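Local structure of dephospho-CoA kinase (Aquifex aeolicus, 2IF2) at residues A[21-32]-A[102-113]; A[131-139]-A[149-157]. The protein probably catalyses the last step of coenzyme A biosynthesis, the ATP-dependent phosphorylation of the 3'-hydroxyl of dephospho-CoA. All blocks are in the same frame, centred on the assembly; numbering follows the deposited sequence.

Contact 1 of 2, residues A[21-32]-A[102-113]; sequences FRELGAYVLDAD and LSEDTLFILEAS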
loop_
_atom_site.group_PDB
_atom_site.type_symbol
_atom_site.label_atom_id
_atom_site.label_comp_id
_atom_site.label_asym_id
_atom_site.label_seq_id
_atom_site.Cartn_x
_atom_site.Cartn_y
_atom_site.Cartn_z
ATOM N N PHE A 21 11.161 -2.720 10.025
ATOM C CA PHE A 21 10.578 -1.690 10.902
ATOM C C PHE A 21 9.751 -2.251 12.053
ATOM O O PHE A 21 9.688 -1.636 13.123
ATOM C CB PHE A 21 9.697 -0.720 10.097
ATOM C CG PHE A 21 10.397 0.553 9.696
ATOM C CD1 PHE A 21 10.483 0.924 8.358
ATOM C CD2 PHE A 21 10.992 1.370 10.651
ATOM C CE1 PHE A 21 11.155 2.085 7.973
ATOM C CE2 PHE A 21 11.668 2.535 10.269
ATOM C CZ PHE A 21 11.749 2.891 8.927
ATOM N N ARG A 22 9.103 -3.396 11.816
ATOM C CA ARG A 22 8.272 -4.044 12.828
ATOM C C ARG A 22 9.153 -4.710 13.870
ATOM O O ARG A 22 8.844 -4.727 15.072
ATOM C CB ARG A 22 7.358 -5.104 12.213
ATOM C CG ARG A 22 6.223 -4.566 11.360
ATOM C CD ARG A 22 5.062 -5.569 11.291
ATOM N NE ARG A 22 4.293 -5.433 10.054
ATOM C CZ ARG A 22 4.752 -5.795 8.863
ATOM N NH1 ARG A 22 5.970 -6.327 8.758
ATOM N NH2 ARG A 22 4.009 -5.599 7.781
ATOM N N GLU A 23 10.250 -5.282 13.392
ATOM C CA GLU A 23 11.198 -5.929 14.268
ATOM C C GLU A 23 11.712 -4.860 15.194
ATOM O O GLU A 23 11.770 -5.059 16.403
ATOM C CB GLU A 23 12.335 -6.516 13.452
ATOM C CG GLU A 23 11.893 -7.678 12.589
ATOM C CD GLU A 23 12.632 -7.746 11.261
ATOM O OE1 GLU A 23 13.827 -7.372 11.208
ATOM O OE2 GLU A 23 12.012 -8.191 10.272
ATOM N N LEU A 24 12.057 -3.706 14.637
ATOM C CA LEU A 24 12.577 -2.617 15.463
ATOM C C LEU A 24 11.573 -2.145 16.522
ATOM O O LEU A 24 11.954 -1.504 17.498
ATOM C CB LEU A 24 13.040 -1.455 14.568
ATOM C CG LEU A 24 14.317 -1.711 13.739
ATOM C CD1 LEU A 24 14.454 -0.694 12.612
ATOM C CD2 LEU A 24 15.538 -1.674 14.656
ATOM N N GLY A 25 10.297 -2.482 16.342
ATOM C CA GLY A 25 9.284 -2.083 17.315
ATOM C C GLY A 25 8.101 -1.353 16.702
ATOM O O GLY A 25 6.996 -1.337 17.248
ATOM N N ALA A 26 8.343 -0.743 15.551
ATOM C CA ALA A 26 7.311 -0.003 14.855
ATOM C C ALA A 26 6.108 -0.886 14.556
ATOM O O ALA A 26 6.223 -2.109 14.506
ATOM C CB ALA A 26 7.879 0.574 13.556
ATOM N N TYR A 27 4.954 -0.246 14.368
ATOM C CA TYR A 27 3.705 -0.931 14.039
ATOM C C TYR A 27 3.364 -0.587 12.598
ATOM O O TYR A 27 2.731 0.434 12.335
ATOM C CB TYR A 27 2.561 -0.464 14.941
ATOM C CG TYR A 27 1.279 -1.250 14.739
ATOM C CD1 TYR A 27 0.484 -1.070 13.604
ATOM C CD2 TYR A 27 0.881 -2.213 15.665
ATOM C CE1 TYR A 27 -0.680 -1.839 13.397
ATOM C CE2 TYR A 27 -0.277 -2.987 15.467
ATOM C CZ TYR A 27 -1.051 -2.796 14.333
ATOM O OH TYR A 27 -2.177 -3.568 14.149
ATOM N N VAL A 28 3.782 -1.443 11.671
ATOM C CA VAL A 28 3.525 -1.224 10.259
ATOM C C VAL A 28 2.282 -1.968 9.814
ATOM O O VAL A 28 2.189 -3.179 10.014
ATOM C CB VAL A 28 4.685 -1.718 9.397
ATOM C CG1 VAL A 28 4.529 -1.193 7.981
ATOM C CG2 VAL A 28 6.006 -1.288 10.000
ATOM N N LEU A 29 1.340 -1.230 9.216
ATOM C CA LEU A 29 0.070 -1.770 8.701
ATOM C C LEU A 29 -0.006 -1.654 7.180
ATOM O O LEU A 29 -0.106 -0.548 6.626
ATOM C CB LEU A 29 -1.141 -1.034 9.307
ATOM C CG LEU A 29 -2.530 -1.167 8.646
ATOM C CD1 LEU A 29 -2.983 -2.612 8.628
ATOM C CD2 LEU A 29 -3.529 -0.320 9.406
ATOM N N ASP A 30 0.034 -2.813 6.524
ATOM C CA ASP A 30 -0.045 -2.924 5.067
ATOM C C ASP A 30 -1.465 -2.552 4.640
ATOM O O ASP A 30 -2.398 -3.345 4.778
ATOM C CB ASP A 30 0.253 -4.362 4.646
ATOM C CG ASP A 30 0.343 -4.528 3.150
ATOM O OD1 ASP A 30 -0.383 -3.834 2.403
ATOM O OD2 ASP A 30 1.142 -5.378 2.714
ATOM N N ALA A 31 -1.619 -1.338 4.128
ATOM C CA ALA A 31 -2.915 -0.848 3.685
ATOM C C ALA A 31 -3.479 -1.684 2.538
ATOM O O ALA A 31 -4.623 -2.128 2.586
ATOM C CB ALA A 31 -2.787 0.603 3.261
ATOM N N ASP A 32 -2.663 -1.894 1.512
ATOM C CA ASP A 32 -3.073 -2.664 0.348
ATOM C C ASP A 32 -3.546 -4.060 0.743
ATOM O O ASP A 32 -4.627 -4.502 0.331
ATOM C CB ASP A 32 -1.916 -2.768 -0.648
ATOM C CG ASP A 32 -1.361 -1.405 -1.046
ATOM O OD1 ASP A 32 -2.156 -0.513 -1.413
ATOM O OD2 ASP A 32 -0.127 -1.226 -1.002
ATOM N N LEU A 102 -3.482 0.792 20.543
ATOM C CA LEU A 102 -2.088 1.142 20.331
ATOM C C LEU A 102 -1.545 2.147 21.338
ATOM O O LEU A 102 -1.964 3.311 21.377
ATOM C CB LEU A 102 -1.884 1.688 18.921
ATOM C CG LEU A 102 -1.075 0.834 17.941
ATOM C CD1 LEU A 102 -0.885 1.644 16.674
ATOM C CD2 LEU A 102 0.277 0.446 18.526
ATOM N N SER A 103 -0.598 1.679 22.144
ATOM C CA SER A 103 0.053 2.502 23.156
ATOM C C SER A 103 0.602 3.774 22.510
ATOM O O SER A 103 0.887 3.790 21.315
ATOM C CB SER A 103 1.192 1.700 23.786
ATOM O OG SER A 103 1.384 0.481 23.076
ATOM N N GLU A 104 0.750 4.840 23.289
ATOM C CA GLU A 104 1.266 6.090 22.747
ATOM C C GLU A 104 2.762 6.028 22.447
ATOM O O GLU A 104 3.450 5.070 22.822
ATOM C CB GLU A 104 0.976 7.249 23.706
ATOM C CG GLU A 104 -0.137 8.192 23.239
ATOM C CD GLU A 104 0.154 8.833 21.886
ATOM O OE1 GLU A 104 1.328 8.760 21.438
ATOM O OE2 GLU A 104 -0.785 9.426 21.286
ATOM N N ASP A 105 3.255 7.062 21.766
ATOM C CA ASP A 105 4.668 7.169 21.384
ATOM C C ASP A 105 5.119 6.037 20.472
ATOM O O ASP A 105 6.280 5.996 20.048
ATOM C CB ASP A 105 5.567 7.220 22.626
ATOM C CG ASP A 105 5.479 8.554 23.355
ATOM O OD1 ASP A 105 5.714 9.607 22.716
ATOM O OD2 ASP A 105 5.189 8.550 24.570
ATOM N N THR A 106 4.187 5.127 20.184
ATOM C CA THR A 106 4.424 3.973 19.315
ATOM C C THR A 106 4.666 4.484 17.901
ATOM O O THR A 106 4.127 5.515 17.499
ATOM C CB THR A 106 3.208 3.012 19.306
ATOM O OG1 THR A 106 3.557 1.799 18.631
ATOM C CG2 THR A 106 2.033 3.641 18.589
ATOM N N LEU A 107 5.484 3.763 17.150
ATOM C CA LEU A 107 5.800 4.167 15.794
ATOM C C LEU A 107 4.844 3.471 14.839
ATOM O O LEU A 107 5.023 2.303 14.498
ATOM C CB LEU A 107 7.258 3.815 15.487
ATOM C CG LEU A 107 8.021 4.664 14.468
ATOM C CD1 LEU A 107 7.885 4.046 13.110
ATOM C CD2 LEU A 107 7.518 6.103 14.488
ATOM N N PHE A 108 3.812 4.201 14.430
ATOM C CA PHE A 108 2.802 3.681 13.523
ATOM C C PHE A 108 3.086 4.058 12.069
ATOM O O PHE A 108 3.062 5.233 11.700
ATOM C CB PHE A 108 1.426 4.194 13.949
ATOM C CG PHE A 108 0.315 3.765 13.044
ATOM C CD1 PHE A 108 -0.073 4.558 11.976
ATOM C CD2 PHE A 108 -0.317 2.546 13.230
ATOM C CE1 PHE A 108 -1.070 4.140 11.107
ATOM C CE2 PHE A 108 -1.316 2.120 12.364
ATOM C CZ PHE A 108 -1.690 2.918 11.302
ATOM N N ILE A 109 3.365 3.049 11.251
ATOM C CA ILE A 109 3.643 3.256 9.837
ATOM C C ILE A 109 2.547 2.597 9.009
ATOM O O ILE A 109 1.927 1.625 9.447
ATOM C CB ILE A 109 4.999 2.645 9.432
ATOM C CG1 ILE A 109 6.119 3.282 10.259
ATOM C CG2 ILE A 109 5.230 2.841 7.936
ATOM C CD1 ILE A 109 7.505 2.692 10.011
ATOM N N LEU A 110 2.312 3.130 7.814
ATOM C CA LEU A 110 1.292 2.592 6.921
ATOM C C LEU A 110 1.846 2.479 5.502
ATOM O O LEU A 110 2.196 3.480 4.887
ATOM C CB LEU A 110 0.055 3.500 6.946
ATOM C CG LEU A 110 -1.107 3.131 6.025
ATOM C CD1 LEU A 110 -2.423 3.292 6.752
ATOM C CD2 LEU A 110 -1.061 3.999 4.790
ATOM N N GLU A 111 1.939 1.258 4.988
ATOM C CA GLU A 111 2.456 1.059 3.643
ATOM C C GLU A 111 1.335 0.731 2.671
ATOM O O GLU A 111 0.592 -0.229 2.871
ATOM C CB GLU A 111 3.479 -0.068 3.622
ATOM C CG GLU A 111 2.914 -1.380 4.092
ATOM C CD GLU A 111 3.684 -2.565 3.562
ATOM O OE1 GLU A 111 3.486 -3.676 4.109
ATOM O OE2 GLU A 111 4.473 -2.392 2.598
ATOM N N ALA A 112 1.232 1.536 1.614
ATOM C CA ALA A 112 0.205 1.374 0.592
ATOM C C ALA A 112 0.797 1.490 -0.803
ATOM O O ALA A 112 0.145 1.151 -1.789
ATOM C CB ALA A 112 -0.880 2.419 0.780
ATOM N N SER A 113 2.029 1.979 -0.883
ATOM C CA SER A 113 2.718 2.131 -2.162
ATOM C C SER A 113 1.990 3.084 -3.104
ATOM O O SER A 113 2.444 3.318 -4.227
ATOM C CB SER A 113 2.861 0.784 -2.860
ATOM O OG SER A 113 1.656 0.415 -3.486
#
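Y27 and L29 carry a parallel backbone ladder onto the strand around F108 and L110. Y27 N donates to L107 O, and Y27 O accepts from I109 N at 2.9 Å. L29 repeats the pattern with I109 O and E111 N, and A31 N closes the ladder on E111 O at 2.8 Å. The strand axes diverge by 22°.

Apolar packing lies on both faces of the sheet. On one, the Y27 and F108 rings run side by side, planes 17° apart, but slid until they barely overlap; their centroids are 5.9 Å apart. L102 CD1 sits over a face of the Y27 ring, and L29 CD2 meets the edge of F108 near CZ at 4.2 Å. I98 of helix 95-101 touches Y27 and L29. On the other face, V28 lies alongside I109. I109 CG1 stands beside the backbone N (chi1 -59°) and its chain then runs extended, which carries CD1 over the F21 ring. This CH-pi contact measures 3.8 Å from CD1 to the ring centroid.

D30, D32, E111 and S113 gather polar groups at the C-terminal ends of the strands. D30 OD1 caps helix 31-36 through K33 N. D30 OD2 lies 3.2 Å from the like-charged E111 OE1. R22 reaches in from helix 14-23: NE binds V28 O, while NH2 stays 4.2 Å from E111 OE1, beyond a salt bridge. D32 OD2 lies 3.5 Å from S113 OG, and OD1 passes A112 CB. With an alanine at D32, S113 OG would probably lose its acidic neighbour and a gap would open beside A112 CB.

E111 and S113 touch K14, predicted to bind ATP. The parallel sheet order 2-3-1-4-5, with 27-30 outermost in this chain, and the Walker A loop before helix 14-23 fit a P-loop kinase fold.

Contact 2 of 2, residues A[131-139]-A[149-157]; sequences YAPYEVCKE and EDFERRWKK
Y134 turns the edge of its ring toward the face of W155. The planes are 50° apart, and the Y134 centroid is 5.0 Å from that of the five-membered indole ring. Y134 CD1 makes the approach, over the indole near CE2. The next ring atom, Y134 CE1, meets F151 at its edge, 3.6 Å from CE2. Both F151 and W155 hold CG anti to the backbone N (chi1 169° for F151), and both rings reach across to helix 134-143.

C137 lies beside both. Its CB is 3.6 Å from W155 CZ3, and its SG sits obliquely to the six-membered ring, a sulfur-aromatic contact. K138 lays the start of its side chain along F151, with CG 3.5 Å from CE2. The extended lysine chain carries NZ past F151 to E152 OE2, 2.8 Å away. It meets that oxygen from above the carboxylate plane in a salt bridge. The same OE2 lies at the edge of the Y134 ring, close to its plane. K138 NZ also gives a weak hydrogen bond to Y134 OH and a salt bridge to E148.

The helix axes pass 10.8 Å apart at 133°. C137 touches C12 and F151 touches I10, in or beside the predicted ATP-binding loop. The contact thus pairs a cluster of aromatic rings next to that loop with a salt bridge beside it, in which two glutamates probably share one lysine charge.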
loop_
_atom_site.group_PDB
_atom_site.type_symbol
_atom_site.label_atom_id
_atom_site.label_comp_id
_atom_site.label_asym_id
_atom_site.label_seq_id
_atom_site.Cartn_x
_atom_site.Cartn_y
_atom_site.Cartn_z
ATOM N N TYR A 131 13.601 3.362 -2.813
ATOM C CA TYR A 131 14.054 3.429 -4.197
ATOM C C TYR A 131 14.601 2.102 -4.688
ATOM O O TYR A 131 15.163 1.325 -3.920
ATOM C CB TYR A 131 15.141 4.496 -4.354
ATOM C CG TYR A 131 15.844 4.475 -5.701
ATOM C CD1 TYR A 131 15.201 4.922 -6.862
ATOM C CD2 TYR A 131 17.152 3.999 -5.814
ATOM C CE1 TYR A 131 15.852 4.895 -8.107
ATOM C CE2 TYR A 131 17.809 3.964 -7.049
ATOM C CZ TYR A 131 17.157 4.413 -8.190
ATOM O OH TYR A 131 17.818 4.383 -9.402
ATOM N N ALA A 132 14.444 1.865 -5.985
ATOM C CA ALA A 132 14.919 0.642 -6.621
ATOM C C ALA A 132 14.672 0.716 -8.126
ATOM O O ALA A 132 13.528 0.854 -8.569
ATOM C CB ALA A 132 14.202 -0.565 -6.029
ATOM N N PRO A 133 15.742 0.621 -8.931
ATOM C CA PRO A 133 15.620 0.681 -10.390
ATOM C C PRO A 133 14.676 -0.361 -10.997
ATOM O O PRO A 133 14.568 -1.484 -10.502
ATOM C CB PRO A 133 17.063 0.509 -10.858
ATOM C CG PRO A 133 17.678 -0.302 -9.766
ATOM C CD PRO A 133 17.139 0.376 -8.541
ATOM N N TYR A 134 13.998 0.037 -12.073
ATOM C CA TYR A 134 13.054 -0.817 -12.792
ATOM C C TYR A 134 13.653 -2.198 -13.027
ATOM O O TYR A 134 12.949 -3.209 -12.982
ATOM C CB TYR A 134 12.673 -0.155 -14.135
ATOM C CG TYR A 134 11.934 -1.054 -15.128
ATOM C CD1 TYR A 134 10.726 -1.668 -14.787
ATOM C CD2 TYR A 134 12.468 -1.321 -16.394
ATOM C CE1 TYR A 134 10.076 -2.531 -15.678
ATOM C CE2 TYR A 134 11.821 -2.187 -17.289
ATOM C CZ TYR A 134 10.631 -2.786 -16.921
ATOM O OH TYR A 134 10.012 -3.665 -17.774
ATOM N N GLU A 135 14.959 -2.239 -13.266
ATOM C CA GLU A 135 15.651 -3.499 -13.519
ATOM C C GLU A 135 15.589 -4.452 -12.320
ATOM O O GLU A 135 15.200 -5.617 -12.455
ATOM C CB GLU A 135 17.114 -3.229 -13.897
ATOM C CG GLU A 135 17.950 -4.489 -14.112
ATOM C CD GLU A 135 17.307 -5.468 -15.089
ATOM O OE1 GLU A 135 17.067 -5.081 -16.255
ATOM O OE2 GLU A 135 17.047 -6.628 -14.691
ATOM N N VAL A 136 15.969 -3.949 -11.150
ATOM C CA VAL A 136 15.967 -4.748 -9.936
ATOM C C VAL A 136 14.557 -5.135 -9.507
ATOM O O VAL A 136 14.322 -6.254 -9.059
ATOM C CB VAL A 136 16.653 -3.984 -8.790
ATOM C CG1 VAL A 136 18.063 -3.593 -9.199
ATOM C CG2 VAL A 136 15.853 -2.750 -8.437
ATOM N N CYS A 137 13.620 -4.207 -9.653
ATOM C CA CYS A 137 12.242 -4.459 -9.269
ATOM C C CYS A 137 11.605 -5.529 -10.130
ATOM O O CYS A 137 10.868 -6.380 -9.633
ATOM C CB CYS A 137 11.429 -3.180 -9.379
ATOM S SG CYS A 137 12.098 -1.870 -8.380
ATOM N N LYS A 138 11.891 -5.489 -11.425
ATOM C CA LYS A 138 11.321 -6.460 -12.339
ATOM C C LYS A 138 11.760 -7.876 -11.976
ATOM O O LYS A 138 10.930 -8.703 -11.592
ATOM C CB LYS A 138 11.710 -6.132 -13.784
ATOM C CG LYS A 138 10.844 -6.844 -14.820
ATOM C CD LYS A 138 11.180 -6.420 -16.248
ATOM C CE LYS A 138 10.233 -7.065 -17.259
ATOM N NZ LYS A 138 10.627 -6.795 -18.672
ATOM N N GLU A 139 13.060 -8.151 -12.076
ATOM C CA GLU A 139 13.582 -9.484 -11.763
ATOM C C GLU A 139 13.201 -9.906 -10.348
ATOM O O GLU A 139 13.138 -11.100 -10.040
ATOM C CB GLU A 139 15.104 -9.523 -11.911
ATOM C CG GLU A 139 15.856 -8.757 -10.844
ATOM C CD GLU A 139 17.284 -9.243 -10.688
ATOM O OE1 GLU A 139 18.013 -8.715 -9.817
ATOM O OE2 GLU A 139 17.681 -10.162 -11.437
ATOM N N GLU A 149 4.572 -9.471 -18.109
ATOM C CA GLU A 149 3.514 -8.544 -18.522
ATOM C C GLU A 149 2.663 -8.074 -17.345
ATOM O O GLU A 149 2.328 -6.892 -17.252
ATOM C CB GLU A 149 2.612 -9.178 -19.592
ATOM C CG GLU A 149 2.993 -8.816 -21.034
ATOM C CD GLU A 149 2.752 -7.342 -21.372
ATOM O OE1 GLU A 149 3.298 -6.458 -20.673
ATOM O OE2 GLU A 149 2.015 -7.069 -22.347
ATOM N N ASP A 150 2.312 -8.997 -16.454
ATOM C CA ASP A 150 1.518 -8.659 -15.281
ATOM C C ASP A 150 2.210 -7.565 -14.460
ATOM O O ASP A 150 1.581 -6.590 -14.048
ATOM C CB ASP A 150 1.298 -9.904 -14.420
ATOM C CG ASP A 150 0.744 -9.571 -13.052
ATOM O OD1 ASP A 150 -0.219 -8.775 -12.974
ATOM O OD2 ASP A 150 1.261 -10.112 -12.050
ATOM N N PHE A 151 3.509 -7.736 -14.232
ATOM C CA PHE A 151 4.307 -6.772 -13.480
ATOM C C PHE A 151 4.259 -5.411 -14.147
ATOM O O PHE A 151 3.882 -4.415 -13.535
ATOM C CB PHE A 151 5.767 -7.229 -13.410
ATOM C CG PHE A 151 6.713 -6.181 -12.884
ATOM C CD1 PHE A 151 6.635 -5.748 -11.569
ATOM C CD2 PHE A 151 7.692 -5.636 -13.702
ATOM C CE1 PHE A 151 7.523 -4.786 -11.080
ATOM C CE2 PHE A 151 8.581 -4.673 -13.217
ATOM C CZ PHE A 151 8.494 -4.252 -11.907
ATOM N N GLU A 152 4.651 -5.383 -15.414
ATOM C CA GLU A 152 4.684 -4.154 -16.191
ATOM C C GLU A 152 3.308 -3.532 -16.305
ATOM O O GLU A 152 3.173 -2.332 -16.540
ATOM C CB GLU A 152 5.243 -4.446 -17.577
ATOM C CG GLU A 152 6.548 -5.206 -17.513
ATOM C CD GLU A 152 7.123 -5.486 -18.869
ATOM O OE1 GLU A 152 6.371 -5.973 -19.740
ATOM O OE2 GLU A 152 8.331 -5.230 -19.058
ATOM N N ARG A 153 2.286 -4.354 -16.127
ATOM C CA ARG A 153 0.921 -3.878 -16.213
ATOM C C ARG A 153 0.615 -2.967 -15.031
ATOM O O ARG A 153 -0.159 -2.021 -15.154
ATOM C CB ARG A 153 -0.027 -5.067 -16.236
ATOM C CG ARG A 153 -1.452 -4.727 -16.594
ATOM C CD ARG A 153 -2.276 -5.996 -16.603
ATOM N NE ARG A 153 -2.080 -6.735 -15.359
ATOM C CZ ARG A 153 -2.309 -6.224 -14.152
ATOM N NH1 ARG A 153 -2.739 -4.975 -14.034
ATOM N NH2 ARG A 153 -2.103 -6.955 -13.063
ATOM N N ARG A 154 1.232 -3.257 -13.888
ATOM C CA ARG A 154 1.036 -2.452 -12.684
ATOM C C ARG A 154 2.061 -1.331 -12.632
ATOM O O ARG A 154 1.714 -0.174 -12.423
ATOM C CB ARG A 154 1.166 -3.312 -11.421
ATOM C CG ARG A 154 0.118 -4.401 -11.296
ATOM C CD ARG A 154 0.361 -5.289 -10.087
ATOM N NE ARG A 154 -0.452 -6.501 -10.160
ATOM C CZ ARG A 154 -0.331 -7.546 -9.346
ATOM N NH1 ARG A 154 0.576 -7.541 -8.377
ATOM N NH2 ARG A 154 -1.113 -8.606 -9.505
ATOM N N TRP A 155 3.327 -1.684 -12.825
ATOM C CA TRP A 155 4.407 -0.708 -12.794
ATOM C C TRP A 155 4.082 0.511 -13.640
ATOM O O TRP A 155 4.502 1.624 -13.325
ATOM C CB TRP A 155 5.708 -1.342 -13.281
ATOM C CG TRP A 155 6.882 -0.413 -13.235
ATOM C CD1 TRP A 155 7.238 0.514 -14.174
ATOM C CD2 TRP A 155 7.842 -0.305 -12.178
ATOM N NE1 TRP A 155 8.363 1.195 -13.766
ATOM C CE2 TRP A 155 8.754 0.715 -12.543
ATOM C CE3 TRP A 155 8.018 -0.966 -10.953
ATOM C CZ2 TRP A 155 9.831 1.084 -11.729
ATOM C CZ3 TRP A 155 9.089 -0.597 -10.145
ATOM C CH2 TRP A 155 9.980 0.421 -10.537
ATOM N N LYS A 156 3.328 0.299 -14.711
ATOM C CA LYS A 156 2.943 1.396 -15.592
ATOM C C LYS A 156 2.160 2.425 -14.775
ATOM O O LYS A 156 2.454 3.619 -14.824
ATOM C CB LYS A 156 2.070 0.868 -16.737
ATOM C CG LYS A 156 2.251 1.589 -18.077
ATOM C CD LYS A 156 1.859 3.067 -18.032
ATOM C CE LYS A 156 2.072 3.730 -19.396
ATOM N NZ LYS A 156 1.705 5.176 -19.432
ATOM N N LYS A 157 1.173 1.941 -14.019
ATOM C CA LYS A 157 0.322 2.789 -13.187
ATOM C C LYS A 157 1.118 3.659 -12.231
ATOM O O LYS A 157 0.891 4.863 -12.135
ATOM C CB LYS A 157 -0.665 1.939 -12.376
ATOM C CG LYS A 157 -1.623 2.761 -11.512
ATOM C CD LYS A 157 -2.508 1.896 -10.619
ATOM C CE LYS A 157 -3.409 0.967 -11.423
ATOM N NZ LYS A 157 -4.156 0.018 -10.540
#

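In the fold
Contact 1 belongs to the core and contact 2 is only partly buried; they lie on opposite sides of the chain's centre. Their centres are 25 Å apart and their nearest atoms about 8 Å, so they do not touch. Contact 1 joins two neighbouring strands of the parallel sheet, with 27-30 at its edge within this chain, and relies on main-chain bonds and packing of aliphatic and aromatic side chains. Contact 2 joins two helices that follow strand 126-130, mainly through side chains, with no main-chain hydrogen bond between the helices. They share no helix or strand. Each reaches the predicted ATP loop from a different part of the fold.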